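Local coordinates for protein glycine oxidase (Bacillus cereus ATCC 14579, PDB 7CYX) that binds FAD and probably oxidises glycine with O2 and water to glyoxylate, H2O2 and ammonium, a reaction linked to thiamine diphosphate biosynthesis, at residues R260-A265 and S302-L307; A47-V52 and R250-P255; E286-Y289 and A294-E297. All blocks are in the same frame, centred on the assembly; numbering follows the deposited sequence.

Interaction 1: residues R260-A265 and S302-L307; sequences RYVIGA and STWAGL. With FAD (flavin-adenine dinucleotide), chain C.
Arg260 NH1 forms a salt bridge with Glu301 OE2, while Trp304 CZ3 lies 4.0 Å from the same nitrogen. The second terminal nitrogen, Arg260 NH2, is 3.9 Å from Trp304 CH2. Both approaches are made to the outer, six-membered part of the indole. The guanidinium and the ring planes differ by only 15°, yet the approach is oblique, and the two side chains enter from opposite directions. Arg260 reaches this place because its chain runs extended as far as CD and then bends at chi3 (108°).

Val262 touches the same six-membered ring: its CG1 is 4.2 Å from Trp304 CZ2, the two side chains crossing at about a right angle. A chi1 of 65°, with CG between backbone N and carbonyl carbon, turns the indole toward Arg260 and Val262, and the hydrogen bond from Trp304 NE1 to Ala45 O probably limits its rotation. Toward the flavin, both segments reach the methyl groups of the dimethylbenzene ring: Gly306 C lies 3.5 Å from FAD C8M and Ala265 CB 4.0 Å from FAD C7M.

A CA separation of 9.3 Å between Val262 and Ser302 fits two strands with one between them. That strand is 225-236, whose Val232 and Ala234 touch Trp304; helix 278-291 packs against Ile263 and Thr303.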
loop_
_atom_site.group_PDB
_atom_site.type_symbol
_atom_site.label_atom_id
_atom_site.label_comp_id
_atom_site.label_asym_id
_atom_site.label_seq_id
_atom_site.Cartn_x
_atom_site.Cartn_y
_atom_site.Cartn_z
ATOM N N ARG A 260 5.397 -11.173 -0.378
ATOM C CA ARG A 260 6.526 -10.814 0.465
ATOM C C ARG A 260 6.509 -11.649 1.767
ATOM O O ARG A 260 5.456 -11.778 2.432
ATOM C CB ARG A 260 6.478 -9.305 0.736
ATOM C CG ARG A 260 7.767 -8.741 1.321
ATOM C CD ARG A 260 7.904 -7.226 1.236
ATOM N NE ARG A 260 7.759 -6.586 2.523
ATOM C CZ ARG A 260 8.617 -5.714 3.046
ATOM N NH1 ARG A 260 9.759 -5.430 2.444
ATOM N NH2 ARG A 260 8.304 -5.100 4.168
ATOM N N TYR A 261 7.680 -12.206 2.132
ATOM C CA TYR A 261 7.930 -12.934 3.410
ATOM C C TYR A 261 8.963 -12.160 4.232
ATOM O O TYR A 261 10.072 -11.874 3.746
ATOM C CB TYR A 261 8.300 -14.398 3.127
ATOM C CG TYR A 261 7.162 -15.090 2.426
ATOM C CD1 TYR A 261 7.007 -14.949 1.067
ATOM C CD2 TYR A 261 6.141 -15.710 3.132
ATOM C CE1 TYR A 261 5.924 -15.476 0.398
ATOM C CE2 TYR A 261 5.052 -16.261 2.480
ATOM C CZ TYR A 261 4.938 -16.126 1.108
ATOM O OH TYR A 261 3.875 -16.629 0.427
ATOM N N VAL A 262 8.573 -11.795 5.463
ATOM C CA VAL A 262 9.415 -11.014 6.377
ATOM C C VAL A 262 9.820 -11.906 7.549
ATOM O O VAL A 262 8.948 -12.540 8.161
ATOM C CB VAL A 262 8.692 -9.741 6.866
ATOM C CG1 VAL A 262 9.481 -9.013 7.930
ATOM C CG2 VAL A 262 8.377 -8.801 5.722
ATOM N N ILE A 263 11.131 -11.933 7.849
ATOM C CA ILE A 263 11.761 -12.941 8.699
ATOM C C ILE A 263 12.752 -12.273 9.648
ATOM O O ILE A 263 13.696 -11.630 9.207
ATOM C CB ILE A 263 12.507 -13.981 7.844
ATOM C CG1 ILE A 263 11.709 -14.452 6.631
ATOM C CG2 ILE A 263 12.960 -15.147 8.702
ATOM C CD1 ILE A 263 12.568 -15.030 5.538
ATOM N N GLY A 264 12.580 -12.520 10.944
ATOM C CA GLY A 264 13.373 -11.892 11.985
ATOM C C GLY A 264 13.084 -12.507 13.354
ATOM O O GLY A 264 12.352 -13.480 13.439
ATOM N N ALA A 265 13.681 -11.978 14.424
ATOM C CA ALA A 265 14.542 -10.816 14.382
ATOM C C ALA A 265 15.571 -10.925 15.514
ATOM O O ALA A 265 15.241 -11.409 16.603
ATOM C CB ALA A 265 13.681 -9.584 14.518
ATOM N N SER A 302 15.371 -7.637 0.655
ATOM C CA SER A 302 15.940 -6.565 1.485
ATOM C C SER A 302 16.318 -7.080 2.866
ATOM O O SER A 302 15.906 -8.157 3.235
ATOM C CB SER A 302 14.839 -5.566 1.637
ATOM O OG SER A 302 15.323 -4.280 1.889
ATOM N N THR A 303 17.065 -6.258 3.583
ATOM C CA THR A 303 17.442 -6.492 4.987
ATOM C C THR A 303 17.455 -5.130 5.673
ATOM O O THR A 303 17.792 -4.171 5.022
ATOM C CB THR A 303 18.768 -7.235 5.113
ATOM O OG1 THR A 303 18.899 -7.414 6.513
ATOM C CG2 THR A 303 19.950 -6.465 4.577
ATOM N N TRP A 304 17.057 -5.059 6.933
ATOM C CA TRP A 304 17.086 -3.752 7.623
ATOM C C TRP A 304 17.200 -3.957 9.122
ATOM O O TRP A 304 17.065 -5.073 9.571
ATOM C CB TRP A 304 15.860 -2.916 7.271
ATOM C CG TRP A 304 14.578 -3.507 7.751
ATOM C CD1 TRP A 304 14.036 -3.399 8.990
ATOM C CD2 TRP A 304 13.672 -4.300 6.985
ATOM N NE1 TRP A 304 12.856 -4.073 9.045
ATOM C CE2 TRP A 304 12.606 -4.634 7.831
ATOM C CE3 TRP A 304 13.660 -4.759 5.673
ATOM C CZ2 TRP A 304 11.536 -5.402 7.404
ATOM C CZ3 TRP A 304 12.599 -5.520 5.252
ATOM C CH2 TRP A 304 11.561 -5.845 6.109
ATOM N N ALA A 305 17.436 -2.863 9.833
ATOM C CA ALA A 305 17.581 -2.855 11.296
ATOM C C ALA A 305 16.661 -1.788 11.879
ATOM O O ALA A 305 16.632 -0.702 11.348
ATOM C CB ALA A 305 19.012 -2.572 11.646
ATOM N N GLY A 306 15.953 -2.134 12.945
ATOM C CA GLY A 306 15.036 -1.252 13.674
ATOM C C GLY A 306 15.342 -1.231 15.160
ATOM O O GLY A 306 15.921 -2.176 15.690
ATOM N N LEU A 307 14.949 -0.143 15.829
ATOM C CA LEU A 307 15.354 0.146 17.216
ATOM C C LEU A 307 14.126 0.115 18.135
ATOM O O LEU A 307 13.438 1.139 18.300
ATOM C CB LEU A 307 16.045 1.517 17.263
ATOM C CG LEU A 307 17.228 1.668 16.305
ATOM C CD1 LEU A 307 17.935 2.998 16.525
ATOM C CD2 LEU A 307 18.214 0.518 16.451
HETATM P PA FAD C . 9.412 5.138 16.800
HETATM O O1A FAD C . 8.689 4.538 15.660
HETATM O O2A FAD C . 10.896 4.910 16.860
HETATM O O5B FAD C . 9.025 6.662 16.822
HETATM C C5B FAD C . 9.805 7.566 17.534
HETATM C C4B FAD C . 9.934 8.751 16.616
HETATM O O4B FAD C . 10.285 9.875 17.402
HETATM C C3B FAD C . 11.035 8.576 15.595
HETATM O O3B FAD C . 10.436 8.735 14.290
HETATM C C2B FAD C . 12.047 9.684 15.875
HETATM O O2B FAD C . 12.458 10.338 14.667
HETATM C C1B FAD C . 11.231 10.660 16.668
HETATM N N9A FAD C . 11.971 11.494 17.612
HETATM C C8A FAD C . 12.749 11.042 18.615
HETATM N N7A FAD C . 13.266 12.076 19.305
HETATM C C5A FAD C . 12.769 13.201 18.767
HETATM C C6A FAD C . 12.920 14.627 19.046
HETATM N N6A FAD C . 13.727 14.987 20.067
HETATM N N1A FAD C . 12.279 15.511 18.236
HETATM C C2A FAD C . 11.519 15.083 17.220
HETATM N N3A FAD C . 11.338 13.780 16.903
HETATM C C4A FAD C . 11.920 12.818 17.645
HETATM N N1 FAD C . 5.589 -4.354 17.599
HETATM C C2 FAD C . 4.447 -5.109 17.515
HETATM O O2 FAD C . 3.452 -4.652 18.128
HETATM N N3 FAD C . 4.384 -6.269 16.815
HETATM C C4 FAD C . 5.459 -6.704 16.122
HETATM O O4 FAD C . 5.447 -7.748 15.419
HETATM C C4X FAD C . 6.727 -5.935 16.203
HETATM N N5 FAD C . 7.840 -6.337 15.580
HETATM C C5X FAD C . 8.972 -5.607 15.647
HETATM C C6 FAD C . 10.095 -6.038 14.963
HETATM C C7 FAD C . 11.269 -5.308 15.030
HETATM C C7M FAD C . 12.511 -5.783 14.297
HETATM C C8 FAD C . 11.323 -4.068 15.797
HETATM C C8M FAD C . 12.596 -3.237 15.871
HETATM C C9 FAD C . 10.217 -3.647 16.461
HETATM C C9A FAD C . 9.036 -4.354 16.425
HETATM N N10 FAD C . 7.890 -3.895 17.089
HETATM C C10 FAD C . 6.730 -4.697 16.998
HETATM C "C1'" FAD C . 7.874 -2.718 17.969
HETATM C "C2'" FAD C . 7.437 -1.400 17.415
HETATM O "O2'" FAD C . 8.276 -1.099 16.287
HETATM C "C3'" FAD C . 7.628 -0.364 18.509
HETATM O "O3'" FAD C . 7.242 -0.864 19.823
HETATM C "C4'" FAD C . 6.924 0.917 18.044
HETATM O "O4'" FAD C . 7.304 1.230 16.693
HETATM C "C5'" FAD C . 7.307 2.121 18.862
HETATM O "O5'" FAD C . 6.787 3.256 18.194
HETATM P P FAD C . 7.246 4.711 18.652
HETATM O O1P FAD C . 7.280 4.805 20.134
HETATM O O2P FAD C . 6.461 5.695 17.827
HETATM O O3P FAD C . 8.806 4.609 18.211
#

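Interaction 2: residues A47-V52 and R250-P255; sequences AGLLGV and RFYITP. With FAD (flavin-adenine dinucleotide), chain C.
Ala47, Leu49, Tyr252 and Thr254 all start toward the opposite segment, and their mutual orientations define the contact. The methyl of Ala47 meets the outer part of the Tyr252 ring, CB lying 3.5 Å from CE1 and somewhat farther from CZ, an oblique, close apolar contact.

Leu49 is split between two partners. Its CD1 branch comes to 4.0 Å from Tyr252 CB, near the root of the aromatic side chain, which it crosses at a slant. The CD2 branch lies 3.4 Å from Thr254 OG1, where the leucine and threonine side chains run antiparallel alongside one another. Tyr252 therefore has Ala47 near its hydroxyl end and Leu49 near its base. A chi1 of 54° sets its CG between backbone N and carbonyl carbon and carries the hydroxyl toward the cofactor, with Tyr252 OH 3.7 Å from FAD C6. Phe247 of strand 246-248 touches both Leu49 and Tyr252.

Polar recognition in this region passes through the main chain of Leu49. Its N donates to FAD O4 at 2.9 Å (151°), and FAD N3 donates to its O at 3.0 Å (161°), a two-bond reading of the pyrimidine edge of the flavin. Leu49 CB also lies beside O4, so Leu49 both packs on strand 251-256 and binds the flavin's O4 and N3. The chemistry is thus divided: largely apolar side-chain packing joins 47-52 to strand 251-256, while the backbone N and O of Leu49 bind the flavin, and the N-H directed at O4 would probably help to stabilise negative charge that builds up toward O4 when the flavin is reduced.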
loop_
_atom_site.group_PDB
_atom_site.type_symbol
_atom_site.label_atom_id
_atom_site.label_comp_id
_atom_site.label_asym_id
_atom_site.label_seq_id
_atom_site.Cartn_x
_atom_site.Cartn_y
_atom_site.Cartn_z
ATOM N N ALA A 47 7.265 -5.974 12.326
ATOM C CA ALA A 47 6.553 -6.991 11.545
ATOM C C ALA A 47 5.032 -6.874 11.735
ATOM O O ALA A 47 4.292 -7.601 11.112
ATOM C CB ALA A 47 7.039 -8.361 11.929
ATOM N N GLY A 48 4.565 -5.961 12.586
ATOM C CA GLY A 48 3.146 -5.660 12.681
ATOM C C GLY A 48 2.301 -6.823 13.197
ATOM O O GLY A 48 1.099 -6.865 12.942
ATOM N N LEU A 49 2.896 -7.748 13.960
ATOM C CA LEU A 49 2.137 -8.872 14.517
ATOM C C LEU A 49 1.287 -8.347 15.669
ATOM O O LEU A 49 1.699 -7.439 16.342
ATOM C CB LEU A 49 3.107 -9.950 15.001
ATOM C CG LEU A 49 3.993 -10.557 13.913
ATOM C CD1 LEU A 49 4.977 -11.554 14.508
ATOM C CD2 LEU A 49 3.149 -11.235 12.844
ATOM N N LEU A 50 0.082 -8.896 15.829
ATOM C CA LEU A 50 -0.845 -8.537 16.896
ATOM C C LEU A 50 -1.136 -9.798 17.714
ATOM O O LEU A 50 -1.727 -10.748 17.190
ATOM C CB LEU A 50 -2.138 -7.979 16.289
ATOM C CG LEU A 50 -1.989 -6.907 15.204
ATOM C CD1 LEU A 50 -3.279 -6.736 14.413
ATOM C CD2 LEU A 50 -1.569 -5.574 15.796
ATOM N N GLY A 51 -0.686 -9.803 18.975
ATOM C CA GLY A 51 -1.038 -10.828 19.976
ATOM C C GLY A 51 0.055 -11.875 20.078
ATOM O O GLY A 51 0.352 -12.521 19.085
ATOM N N VAL A 52 0.651 -11.998 21.275
ATOM C CA VAL A 52 1.759 -12.936 21.658
ATOM C C VAL A 52 2.957 -12.112 22.159
ATOM O O VAL A 52 3.768 -11.630 21.381
ATOM C CB VAL A 52 2.171 -13.933 20.551
ATOM C CG1 VAL A 52 3.490 -14.608 20.887
ATOM C CG2 VAL A 52 1.106 -14.999 20.296
ATOM N N ARG A 250 9.868 -16.133 19.829
ATOM C CA ARG A 250 10.068 -14.738 19.339
ATOM C C ARG A 250 10.455 -14.682 17.855
ATOM O O ARG A 250 10.128 -13.688 17.227
ATOM C CB ARG A 250 10.895 -13.842 20.269
ATOM C CG ARG A 250 10.339 -13.707 21.677
ATOM C CD ARG A 250 11.410 -13.250 22.643
ATOM N NE ARG A 250 10.925 -12.437 23.745
ATOM C CZ ARG A 250 11.608 -11.443 24.295
ATOM N NH1 ARG A 250 12.793 -11.117 23.817
ATOM N NH2 ARG A 250 11.104 -10.764 25.307
ATOM N N PHE A 251 11.098 -15.712 17.315
ATOM C CA PHE A 251 11.478 -15.708 15.885
ATOM C C PHE A 251 10.214 -15.851 15.039
ATOM O O PHE A 251 9.329 -16.624 15.382
ATOM C CB PHE A 251 12.481 -16.818 15.608
ATOM C CG PHE A 251 13.091 -16.796 14.233
ATOM C CD1 PHE A 251 14.201 -16.026 13.966
ATOM C CD2 PHE A 251 12.569 -17.560 13.215
ATOM C CE1 PHE A 251 14.768 -16.012 12.707
ATOM C CE2 PHE A 251 13.136 -17.548 11.959
ATOM C CZ PHE A 251 14.233 -16.772 11.707
ATOM N N TYR A 252 10.143 -15.123 13.935
ATOM C CA TYR A 252 8.903 -15.207 13.142
ATOM C C TYR A 252 9.169 -15.138 11.649
ATOM O O TYR A 252 10.145 -14.575 11.207
ATOM C CB TYR A 252 8.001 -14.027 13.480
ATOM C CG TYR A 252 8.685 -12.700 13.324
ATOM C CD1 TYR A 252 8.798 -12.105 12.087
ATOM C CD2 TYR A 252 9.250 -12.060 14.405
ATOM C CE1 TYR A 252 9.442 -10.898 11.927
ATOM C CE2 TYR A 252 9.894 -10.848 14.266
ATOM C CZ TYR A 252 9.991 -10.267 13.022
ATOM O OH TYR A 252 10.621 -9.076 12.871
ATOM N N ILE A 253 8.256 -15.760 10.924
ATOM C CA ILE A 253 8.193 -15.713 9.447
ATOM C C ILE A 253 6.795 -15.182 9.190
ATOM O O ILE A 253 5.862 -15.758 9.695
ATOM C CB ILE A 253 8.392 -17.091 8.809
ATOM C CG1 ILE A 253 9.674 -17.761 9.292
ATOM C CG2 ILE A 253 8.359 -16.968 7.302
ATOM C CD1 ILE A 253 10.071 -18.954 8.480
ATOM N N THR A 254 6.672 -14.076 8.488
ATOM C CA THR A 254 5.307 -13.573 8.283
ATOM C C THR A 254 5.085 -13.213 6.830
ATOM O O THR A 254 5.962 -12.618 6.241
ATOM C CB THR A 254 5.083 -12.262 9.029
ATOM O OG1 THR A 254 5.100 -12.616 10.399
ATOM C CG2 THR A 254 3.747 -11.632 8.727
ATOM N N PRO A 255 3.965 -13.637 6.231
ATOM C CA PRO A 255 3.585 -13.126 4.916
ATOM C C PRO A 255 3.179 -11.651 5.013
ATOM O O PRO A 255 2.780 -11.208 6.088
ATOM C CB PRO A 255 2.359 -13.958 4.516
ATOM C CG PRO A 255 1.770 -14.380 5.852
ATOM C CD PRO A 255 2.975 -14.592 6.761
HETATM P PA FAD C . 9.412 5.138 16.800
HETATM O O1A FAD C . 8.689 4.538 15.660
HETATM O O2A FAD C . 10.896 4.910 16.860
HETATM O O5B FAD C . 9.025 6.662 16.822
HETATM C C5B FAD C . 9.805 7.566 17.534
HETATM C C4B FAD C . 9.934 8.751 16.616
HETATM O O4B FAD C . 10.285 9.875 17.402
HETATM C C3B FAD C . 11.035 8.576 15.595
HETATM O O3B FAD C . 10.436 8.735 14.290
HETATM C C2B FAD C . 12.047 9.684 15.875
HETATM O O2B FAD C . 12.458 10.338 14.667
HETATM C C1B FAD C . 11.231 10.660 16.668
HETATM N N9A FAD C . 11.971 11.494 17.612
HETATM C C8A FAD C . 12.749 11.042 18.615
HETATM N N7A FAD C . 13.266 12.076 19.305
HETATM C C5A FAD C . 12.769 13.201 18.767
HETATM C C6A FAD C . 12.920 14.627 19.046
HETATM N N6A FAD C . 13.727 14.987 20.067
HETATM N N1A FAD C . 12.279 15.511 18.236
HETATM C C2A FAD C . 11.519 15.083 17.220
HETATM N N3A FAD C . 11.338 13.780 16.903
HETATM C C4A FAD C . 11.920 12.818 17.645
HETATM N N1 FAD C . 5.589 -4.354 17.599
HETATM C C2 FAD C . 4.447 -5.109 17.515
HETATM O O2 FAD C . 3.452 -4.652 18.128
HETATM N N3 FAD C . 4.384 -6.269 16.815
HETATM C C4 FAD C . 5.459 -6.704 16.122
HETATM O O4 FAD C . 5.447 -7.748 15.419
HETATM C C4X FAD C . 6.727 -5.935 16.203
HETATM N N5 FAD C . 7.840 -6.337 15.580
HETATM C C5X FAD C . 8.972 -5.607 15.647
HETATM C C6 FAD C . 10.095 -6.038 14.963
HETATM C C7 FAD C . 11.269 -5.308 15.030
HETATM C C7M FAD C . 12.511 -5.783 14.297
HETATM C C8 FAD C . 11.323 -4.068 15.797
HETATM C C8M FAD C . 12.596 -3.237 15.871
HETATM C C9 FAD C . 10.217 -3.647 16.461
HETATM C C9A FAD C . 9.036 -4.354 16.425
HETATM N N10 FAD C . 7.890 -3.895 17.089
HETATM C C10 FAD C . 6.730 -4.697 16.998
HETATM C "C1'" FAD C . 7.874 -2.718 17.969
HETATM C "C2'" FAD C . 7.437 -1.400 17.415
HETATM O "O2'" FAD C . 8.276 -1.099 16.287
HETATM C "C3'" FAD C . 7.628 -0.364 18.509
HETATM O "O3'" FAD C . 7.242 -0.864 19.823
HETATM C "C4'" FAD C . 6.924 0.917 18.044
HETATM O "O4'" FAD C . 7.304 1.230 16.693
HETATM C "C5'" FAD C . 7.307 2.121 18.862
HETATM O "O5'" FAD C . 6.787 3.256 18.194
HETATM P P FAD C . 7.246 4.711 18.652
HETATM O O1P FAD C . 7.280 4.805 20.134
HETATM O O2P FAD C . 6.461 5.695 17.827
HETATM O O3P FAD C . 8.806 4.609 18.211
#

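Interaction 3: residues E286-Y289 and A294-E297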
loop_
_atom_site.group_PDB
_atom_site.type_symbol
_atom_site.label_atom_id
_atom_site.label_comp_id
_atom_site.label_asym_id
_atom_site.label_seq_id
_atom_site.Cartn_x
_atom_site.Cartn_y
_atom_site.Cartn_z
ATOM N N GLU A 286 19.316 -19.207 8.241
ATOM C CA GLU A 286 19.529 -20.624 8.511
ATOM C C GLU A 286 18.406 -21.136 9.427
ATOM O O GLU A 286 17.968 -22.300 9.312
ATOM C CB GLU A 286 20.909 -20.868 9.128
ATOM C CG GLU A 286 22.064 -20.688 8.150
ATOM C CD GLU A 286 22.384 -21.860 7.229
ATOM O OE1 GLU A 286 21.640 -22.884 7.248
ATOM O OE2 GLU A 286 23.383 -21.745 6.479
ATOM N N ARG A 287 17.970 -20.282 10.361
ATOM C CA ARG A 287 16.916 -20.650 11.278
ATOM C C ARG A 287 15.617 -20.786 10.473
ATOM O O ARG A 287 14.807 -21.688 10.739
ATOM C CB ARG A 287 16.795 -19.649 12.427
ATOM C CG ARG A 287 15.935 -20.154 13.580
ATOM C CD ARG A 287 16.007 -19.252 14.803
ATOM N NE ARG A 287 15.088 -19.609 15.884
ATOM C CZ ARG A 287 14.963 -18.911 17.007
ATOM N NH1 ARG A 287 15.734 -17.853 17.213
ATOM N NH2 ARG A 287 14.054 -19.253 17.903
ATOM N N ALA A 288 15.442 -19.929 9.455
ATOM C CA ALA A 288 14.198 -19.917 8.690
ATOM C C ALA A 288 14.095 -21.174 7.828
ATOM O O ALA A 288 12.980 -21.643 7.556
ATOM C CB ALA A 288 14.095 -18.686 7.841
ATOM N N TYR A 289 15.252 -21.700 7.405
ATOM C CA TYR A 289 15.316 -22.842 6.527
ATOM C C TYR A 289 14.791 -24.085 7.268
ATOM O O TYR A 289 14.157 -24.926 6.651
ATOM C CB TYR A 289 16.734 -23.071 5.986
ATOM C CG TYR A 289 17.360 -21.988 5.135
ATOM C CD1 TYR A 289 16.602 -21.026 4.480
ATOM C CD2 TYR A 289 18.735 -21.964 4.930
ATOM C CE1 TYR A 289 17.189 -20.055 3.684
ATOM C CE2 TYR A 289 19.337 -21.010 4.124
ATOM C CZ TYR A 289 18.563 -20.039 3.503
ATOM O OH TYR A 289 19.138 -19.075 2.713
ATOM N N ALA A 294 11.589 -24.082 1.546
ATOM C CA ALA A 294 11.423 -23.467 0.238
ATOM C C ALA A 294 11.966 -22.025 0.215
ATOM O O ALA A 294 12.099 -21.469 -0.868
ATOM C CB ALA A 294 9.981 -23.485 -0.190
ATOM N N LEU A 295 12.258 -21.417 1.379
ATOM C CA LEU A 295 12.752 -20.038 1.407
ATOM C C LEU A 295 14.163 -19.963 0.801
ATOM O O LEU A 295 14.645 -18.876 0.518
ATOM C CB LEU A 295 12.743 -19.485 2.832
ATOM C CG LEU A 295 11.396 -18.979 3.345
ATOM C CD1 LEU A 295 11.450 -18.731 4.848
ATOM C CD2 LEU A 295 10.959 -17.710 2.617
ATOM N N LYS A 296 14.800 -21.122 0.601
ATOM C CA LYS A 296 16.120 -21.222 0.001
ATOM C C LYS A 296 16.100 -20.669 -1.424
ATOM O O LYS A 296 17.056 -20.012 -1.808
ATOM C CB LYS A 296 16.597 -22.674 0.011
ATOM C CG LYS A 296 17.082 -23.180 1.363
ATOM C CD LYS A 296 17.235 -24.689 1.408
ATOM C CE LYS A 296 18.218 -25.161 2.460
ATOM N NZ LYS A 296 17.894 -26.523 2.934
ATOM N N GLU A 297 14.999 -20.918 -2.153
ATOM C CA GLU A 297 14.898 -20.712 -3.599
ATOM C C GLU A 297 13.915 -19.578 -3.911
ATOM O O GLU A 297 13.483 -19.423 -5.055
ATOM C CB GLU A 297 14.503 -22.024 -4.290
ATOM C CG GLU A 297 15.310 -23.242 -3.815
ATOM C CD GLU A 297 15.133 -24.553 -4.579
ATOM O OE1 GLU A 297 14.124 -24.706 -5.303
ATOM O OE2 GLU A 297 16.016 -25.426 -4.457
#
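Leu295 is the first residue of 294-297 to pack on the preceding helix. Its CD1 lies 4.0 Å from Ala288 CB, a methyl-to-methyl contact on the buried side of the helix. The root of the leucine stays near the neighbouring aromatic ring, with CB 4.5 Å from Tyr289 CD1. Tyr289 and Leu295 also mark the nearest backbone approach, 6.4 Å between their CA atoms, which shows how tightly the chain doubles back after the helix.

This reversal belongs to a beta-alpha-beta crossover: strand 260-269 leads to helix 278-291, and the chain returns through this short 3-10 segment to strand 299-311, parallel to the first but separated from it in the sheet by strand 225-236. Beneath the contact, Ile253 and Ile263 of the sheet touch both Ala288 and Leu295.

Lys296 comes next and packs over one face of the Tyr289 ring. Its CG stands 3.8 Å from the centroid of that ring and only 8° off the normal, a CH-pi contact. A chi1 of -76°, which sets CG anti to the carbonyl carbon, brings this methylene over the ring; beyond it the chain runs extended and crosses the ring at a slant, bringing Lys296 CE 4.1 Å from Tyr289 CD2. Finally, Glu297 N bonds back to Ala294 O at 3.2 Å, the three-residue spacing of a 3-10 turn.

The three contacts lie on one side of the chain's centre. Interactions 1 and 2 are about 11 Å apart between centres and both reach the eight-stranded mixed sheet through 260-269 and 251-256, which are antiparallel neighbours in it; both also touch FAD. Interaction 3 is about 14 Å from interaction 1 and 17 Å from interaction 2, between centres, and remote from the cofactor. Along the chain, interaction 2 closes before interaction 1 opens, and interaction 3 is nested within the loop that interaction 1 closes. Phe251 packs on Arg287, joining 250-255 to the helix of interaction 3. The sheet thus meets the flavin side on one face and helix 278-291 on the other.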